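Local atomic coordinates of manganese-dependent ADP-ribose/CDP-alcohol diphosphatase (PDB entry 2NXF), a protein that probably hydrolyses ADP-ribose and CDP-alcohols such as CDP-choline and CDP-glycerol at a dinuclear metal centre of the calcineurin-like phosphoesterase fold. Residues H92-H97 / P105-S110; D70-A75 / F99-R104. One frame throughout, in Å; residues are numbered along the deposited sequence.

Contact 1: H92-H97 / P105-S110; sequences HVWGNH and PSLLSS. With ZN (zinc ion), chain C; PO4 (phosphate ion), chain F.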
# COMPACT_ATOMS: atom_id res chain seq x y z
N HIS A 92 -6.78 2.10 -5.90
CA HIS A 92 -5.80 3.00 -5.31
C HIS A 92 -5.78 2.83 -3.79
O HIS A 92 -6.81 3.03 -3.14
CB HIS A 92 -6.14 4.46 -5.62
CG HIS A 92 -6.27 4.74 -7.09
ND1 HIS A 92 -5.18 4.85 -7.92
CD2 HIS A 92 -7.36 4.95 -7.86
CE1 HIS A 92 -5.60 5.10 -9.15
NE2 HIS A 92 -6.92 5.16 -9.14
N VAL A 93 -4.61 2.47 -3.27
CA VAL A 93 -4.35 2.44 -1.84
C VAL A 93 -3.82 3.81 -1.44
O VAL A 93 -3.00 4.38 -2.15
CB VAL A 93 -3.30 1.31 -1.54
CG1 VAL A 93 -2.88 1.33 -0.07
CG2 VAL A 93 -3.87 -0.04 -1.90
N TRP A 94 -4.29 4.35 -0.31
CA TRP A 94 -3.77 5.64 0.17
C TRP A 94 -2.60 5.45 1.14
O TRP A 94 -2.72 4.72 2.15
CB TRP A 94 -4.85 6.52 0.81
CG TRP A 94 -6.00 6.84 -0.09
CD1 TRP A 94 -6.07 6.64 -1.44
CD2 TRP A 94 -7.23 7.45 0.30
NE1 TRP A 94 -7.30 7.06 -1.91
CE2 TRP A 94 -8.03 7.55 -0.86
CE3 TRP A 94 -7.74 7.89 1.53
CZ2 TRP A 94 -9.33 8.09 -0.83
CZ3 TRP A 94 -9.03 8.43 1.56
CH2 TRP A 94 -9.81 8.52 0.38
N GLY A 95 -1.48 6.07 0.81
CA GLY A 95 -0.30 6.05 1.68
C GLY A 95 0.05 7.43 2.24
O GLY A 95 -0.69 8.42 2.07
N ASN A 96 1.17 7.50 2.95
CA ASN A 96 1.55 8.77 3.60
C ASN A 96 1.64 9.96 2.65
O ASN A 96 1.19 11.04 3.02
CB ASN A 96 2.78 8.65 4.52
CG ASN A 96 3.99 8.02 3.85
OD1 ASN A 96 3.88 6.97 3.21
ND2 ASN A 96 5.15 8.66 4.00
N HIS A 97 2.15 9.77 1.44
CA HIS A 97 2.29 10.90 0.51
C HIS A 97 0.97 11.42 -0.02
O HIS A 97 0.83 12.61 -0.32
CB HIS A 97 3.30 10.57 -0.59
CG HIS A 97 4.71 10.62 -0.09
ND1 HIS A 97 5.52 11.72 -0.26
CD2 HIS A 97 5.42 9.74 0.66
CE1 HIS A 97 6.69 11.50 0.32
NE2 HIS A 97 6.65 10.31 0.89
N PRO A 105 -11.32 14.48 2.88
CA PRO A 105 -12.42 14.90 2.00
C PRO A 105 -11.96 15.14 0.56
O PRO A 105 -12.68 14.76 -0.38
CB PRO A 105 -12.89 16.20 2.64
CG PRO A 105 -12.56 16.06 4.07
CD PRO A 105 -11.21 15.37 4.05
N SER A 106 -10.78 15.74 0.39
CA SER A 106 -10.19 15.90 -0.95
C SER A 106 -9.93 14.57 -1.62
O SER A 106 -10.25 14.37 -2.80
CB SER A 106 -8.91 16.73 -0.89
OG SER A 106 -9.25 18.08 -0.56
N LEU A 107 -9.32 13.65 -0.89
CA LEU A 107 -9.06 12.33 -1.45
C LEU A 107 -10.37 11.61 -1.82
O LEU A 107 -10.46 11.00 -2.88
CB LEU A 107 -8.23 11.50 -0.47
CG LEU A 107 -6.76 11.93 -0.41
CD1 LEU A 107 -6.13 11.42 0.87
CD2 LEU A 107 -6.02 11.40 -1.65
N LEU A 108 -11.38 11.72 -0.96
CA LEU A 108 -12.65 11.06 -1.25
C LEU A 108 -13.32 11.58 -2.53
O LEU A 108 -13.96 10.81 -3.25
CB LEU A 108 -13.58 11.13 -0.05
CG LEU A 108 -14.54 9.94 0.09
CD1 LEU A 108 -13.79 8.66 0.44
CD2 LEU A 108 -15.57 10.27 1.15
N SER A 109 -13.15 12.87 -2.82
CA SER A 109 -13.76 13.47 -4.01
C SER A 109 -12.90 13.31 -5.27
O SER A 109 -13.29 13.76 -6.36
CB SER A 109 -14.06 14.96 -3.77
OG SER A 109 -12.85 15.70 -3.80
N SER A 110 -11.73 12.67 -5.12
CA SER A 110 -10.72 12.62 -6.19
C SER A 110 -10.76 11.32 -7.00
O SER A 110 -11.47 10.37 -6.65
CB SER A 110 -9.32 12.77 -5.60
OG SER A 110 -8.88 11.53 -5.03
ZN ZN C . 5.02 5.55 2.10
P PO4 F . 8.21 7.44 1.97
O1 PO4 F . 9.28 6.48 2.45
O2 PO4 F . 8.67 8.86 2.22
O3 PO4 F . 8.01 7.37 0.47
O4 PO4 F . 6.90 7.16 2.64
O HOH W 1 6.92 4.91 1.31

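Contact 2: D70-A75 / F99-R104; sequences DASDRA and FYNFSR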
# COMPACT_ATOMS: atom_id res chain seq x y z
N ASP A 70 3.31 23.58 -4.59
CA ASP A 70 1.93 23.94 -4.92
C ASP A 70 1.50 23.35 -6.27
O ASP A 70 0.86 24.05 -7.08
CB ASP A 70 1.74 25.46 -4.89
CG ASP A 70 0.27 25.87 -4.81
OD1 ASP A 70 -0.55 25.11 -4.22
OD2 ASP A 70 -0.04 26.94 -5.34
N ALA A 71 1.86 22.09 -6.48
CA ALA A 71 1.59 21.39 -7.74
C ALA A 71 0.88 20.05 -7.55
O ALA A 71 0.92 19.18 -8.43
CB ALA A 71 2.88 21.20 -8.54
N SER A 72 0.22 19.87 -6.39
CA SER A 72 -0.43 18.58 -6.09
C SER A 72 -1.44 18.15 -7.17
O SER A 72 -1.43 17.00 -7.61
CB SER A 72 -1.12 18.65 -4.72
OG SER A 72 -0.18 18.93 -3.69
N ASP A 73 -2.31 19.06 -7.59
CA ASP A 73 -3.34 18.68 -8.56
C ASP A 73 -2.74 18.32 -9.93
O ASP A 73 -3.17 17.34 -10.56
CB ASP A 73 -4.36 19.80 -8.74
CG ASP A 73 -5.24 20.03 -7.50
OD1 ASP A 73 -5.24 19.20 -6.56
OD2 ASP A 73 -5.95 21.05 -7.49
N ARG A 74 -1.78 19.11 -10.40
CA ARG A 74 -1.19 18.81 -11.72
C ARG A 74 -0.37 17.52 -11.69
O ARG A 74 -0.36 16.77 -12.66
CB ARG A 74 -0.40 19.98 -12.31
CG ARG A 74 0.90 20.31 -11.65
CD ARG A 74 1.79 21.14 -12.61
NE ARG A 74 1.05 22.20 -13.31
CZ ARG A 74 1.51 22.85 -14.38
NH1 ARG A 74 2.71 22.54 -14.89
NH2 ARG A 74 0.78 23.80 -14.95
N ALA A 75 0.31 17.26 -10.57
CA ALA A 75 1.05 16.00 -10.41
C ALA A 75 0.10 14.81 -10.45
O ALA A 75 0.35 13.81 -11.13
CB ALA A 75 1.88 15.99 -9.11
N PHE A 99 -1.62 11.66 1.94
CA PHE A 99 -2.02 12.56 3.03
C PHE A 99 -1.20 13.85 3.17
O PHE A 99 -1.69 14.87 3.67
CB PHE A 99 -2.11 11.81 4.36
CG PHE A 99 -3.11 10.69 4.33
CD1 PHE A 99 -4.49 10.96 4.32
CD2 PHE A 99 -2.69 9.37 4.28
CE1 PHE A 99 -5.42 9.89 4.29
CE2 PHE A 99 -3.61 8.31 4.23
CZ PHE A 99 -4.98 8.58 4.23
N TYR A 100 0.06 13.80 2.72
CA TYR A 100 0.88 15.01 2.69
C TYR A 100 0.29 16.00 1.69
O TYR A 100 0.34 17.21 1.91
CB TYR A 100 2.33 14.71 2.27
CG TYR A 100 3.10 13.79 3.19
CD1 TYR A 100 2.80 13.70 4.55
CD2 TYR A 100 4.16 13.03 2.70
CE1 TYR A 100 3.52 12.85 5.40
CE2 TYR A 100 4.88 12.17 3.52
CZ TYR A 100 4.55 12.07 4.87
OH TYR A 100 5.26 11.20 5.67
N ASN A 101 -0.25 15.48 0.58
CA ASN A 101 -0.81 16.34 -0.47
C ASN A 101 -2.26 16.76 -0.26
O ASN A 101 -2.62 17.87 -0.63
CB ASN A 101 -0.73 15.63 -1.83
CG ASN A 101 0.67 15.68 -2.42
OD1 ASN A 101 1.09 16.71 -2.95
ND2 ASN A 101 1.42 14.57 -2.30
N PHE A 102 -3.08 15.85 0.27
CA PHE A 102 -4.54 16.04 0.29
C PHE A 102 -5.16 15.66 1.62
O PHE A 102 -4.69 14.72 2.30
CB PHE A 102 -5.21 15.17 -0.80
CG PHE A 102 -4.64 15.35 -2.18
CD1 PHE A 102 -4.79 16.56 -2.86
CD2 PHE A 102 -3.97 14.30 -2.81
CE1 PHE A 102 -4.26 16.74 -4.16
CE2 PHE A 102 -3.43 14.46 -4.11
CZ PHE A 102 -3.59 15.67 -4.78
N SER A 103 -6.24 16.35 1.97
CA SER A 103 -7.08 15.97 3.11
C SER A 103 -7.91 14.74 2.73
O SER A 103 -8.01 14.40 1.54
CB SER A 103 -8.00 17.12 3.47
OG SER A 103 -8.96 17.32 2.43
N ARG A 104 -8.53 14.08 3.71
CA ARG A 104 -9.44 12.95 3.40
C ARG A 104 -10.64 13.36 2.54
O ARG A 104 -10.95 12.66 1.58
CB ARG A 104 -9.92 12.21 4.65
CG ARG A 104 -9.04 11.06 5.03
CD ARG A 104 -9.38 10.52 6.41
NE ARG A 104 -8.29 9.64 6.83
CZ ARG A 104 -8.18 8.36 6.51
NH1 ARG A 104 -7.15 7.65 6.96
NH2 ARG A 104 -9.10 7.75 5.76
O HOH W 2 -1.82 20.40 -2.07

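Contact 1: H92-H97 / P105-S110
W94 packs its indole against L107 of helix 104-108 from just before the GNHE motif (G95-E98) of the calcineurin-like phosphoesterases, where the chain leaves strand 89-92, passes G95 at the N-cap position and enters helix 96-101. L107 CB sits over one face of the six-membered ring, 3.6 Å from its centroid and 17° off the normal, a CH-pi contact. CH2 of W94 makes the closest approach, 3.5 Å to CB of L107, while CD1 of L107 stands above the rim at CE3, 3.9 Å away. With CG of W94 beside the backbone N (chi1 -58°), the indole extends toward helix 104-108, and its NE1 is bonded to the backbone O of L112. An alanine in place of W94 would probably leave the CB of L107 without the ring it rests on and the L112 carbonyl without this donor.

Beyond this buried patch the contact thins toward the partly exposed L108, whose CD1 lies 4.0 Å from CH2 of W94. S109 and S110 turn their hydroxyls back to the carbonyls of S106 and L107.

The other end of 92-97 faces the metal site. N96 OD1 binds zinc, together with D60, H228 and H265, while N96 ND2 donates to phosphate O4. H97 NE2 meets phosphate O2 in the imidazole plane, 2.8 Å away, with an N-H...O angle of 170°.

Contact 2: D70-A75 / F99-R104
The F102 ring turns its CE1 corner to S72 and D73 at the start of helix 72-84. CB of N101 lies over one face, 3.6 Å above the ring plane and offset toward the rim. At the edge, close to the plane, D73 OD1 approaches CE1 at 3.6 Å, with the carboxylate and ring planes only 13° apart. CB of S72 nears CE1, at 3.7 Å, from an oblique direction. The ring reaches this place because CG stays beside the backbone N (chi1 -53°), although CB itself does not point at the helix.

The polar core is a bond between S72 and N101. S72 OG donates to N101 OD1 over 2.7 Å, in the carbonyl plane and on a lone pair, with a C=O...O angle of 131°. The ND2 of the same amide is held by the backbone O atoms of H97 and D63, which fixes its rotation and presents OD1 to the serine. Water 2 adds a second link, donating both to S72 OG and to the backbone O of N101.

Two helix ends meet, the first turn of 72-84 and the last of 96-101, with A71 at the N-cap position and F102 leaving helical geometry. The chemistry implies a mixed junction: S72 OG donates to the amide and accepts from the water beside an aromatic ring, whose weakly positive C-H edge probably favours D73 OD1 slightly.

Helix 96-101 joins the two contacts: its first residues belong to contact 1 and its last to contact 2, and the contact centres lie 9 Å apart. They also touch directly. L107 CG packs 3.6 Å from F102 CB, and F99 packs against W94, CZ to CE3 3.9 Å. L107 thus packs on both F99 and F102. The metal centre lies at the start of the shared helix, where N96 is a zinc ligand; at the other end the N101 side chain is about 10 Å from a bound zinc. Contact 2 is thus farther out, joining the far end of the helix that begins with N96 to helix 72-84, and Y100 bonds back to N96 ND2.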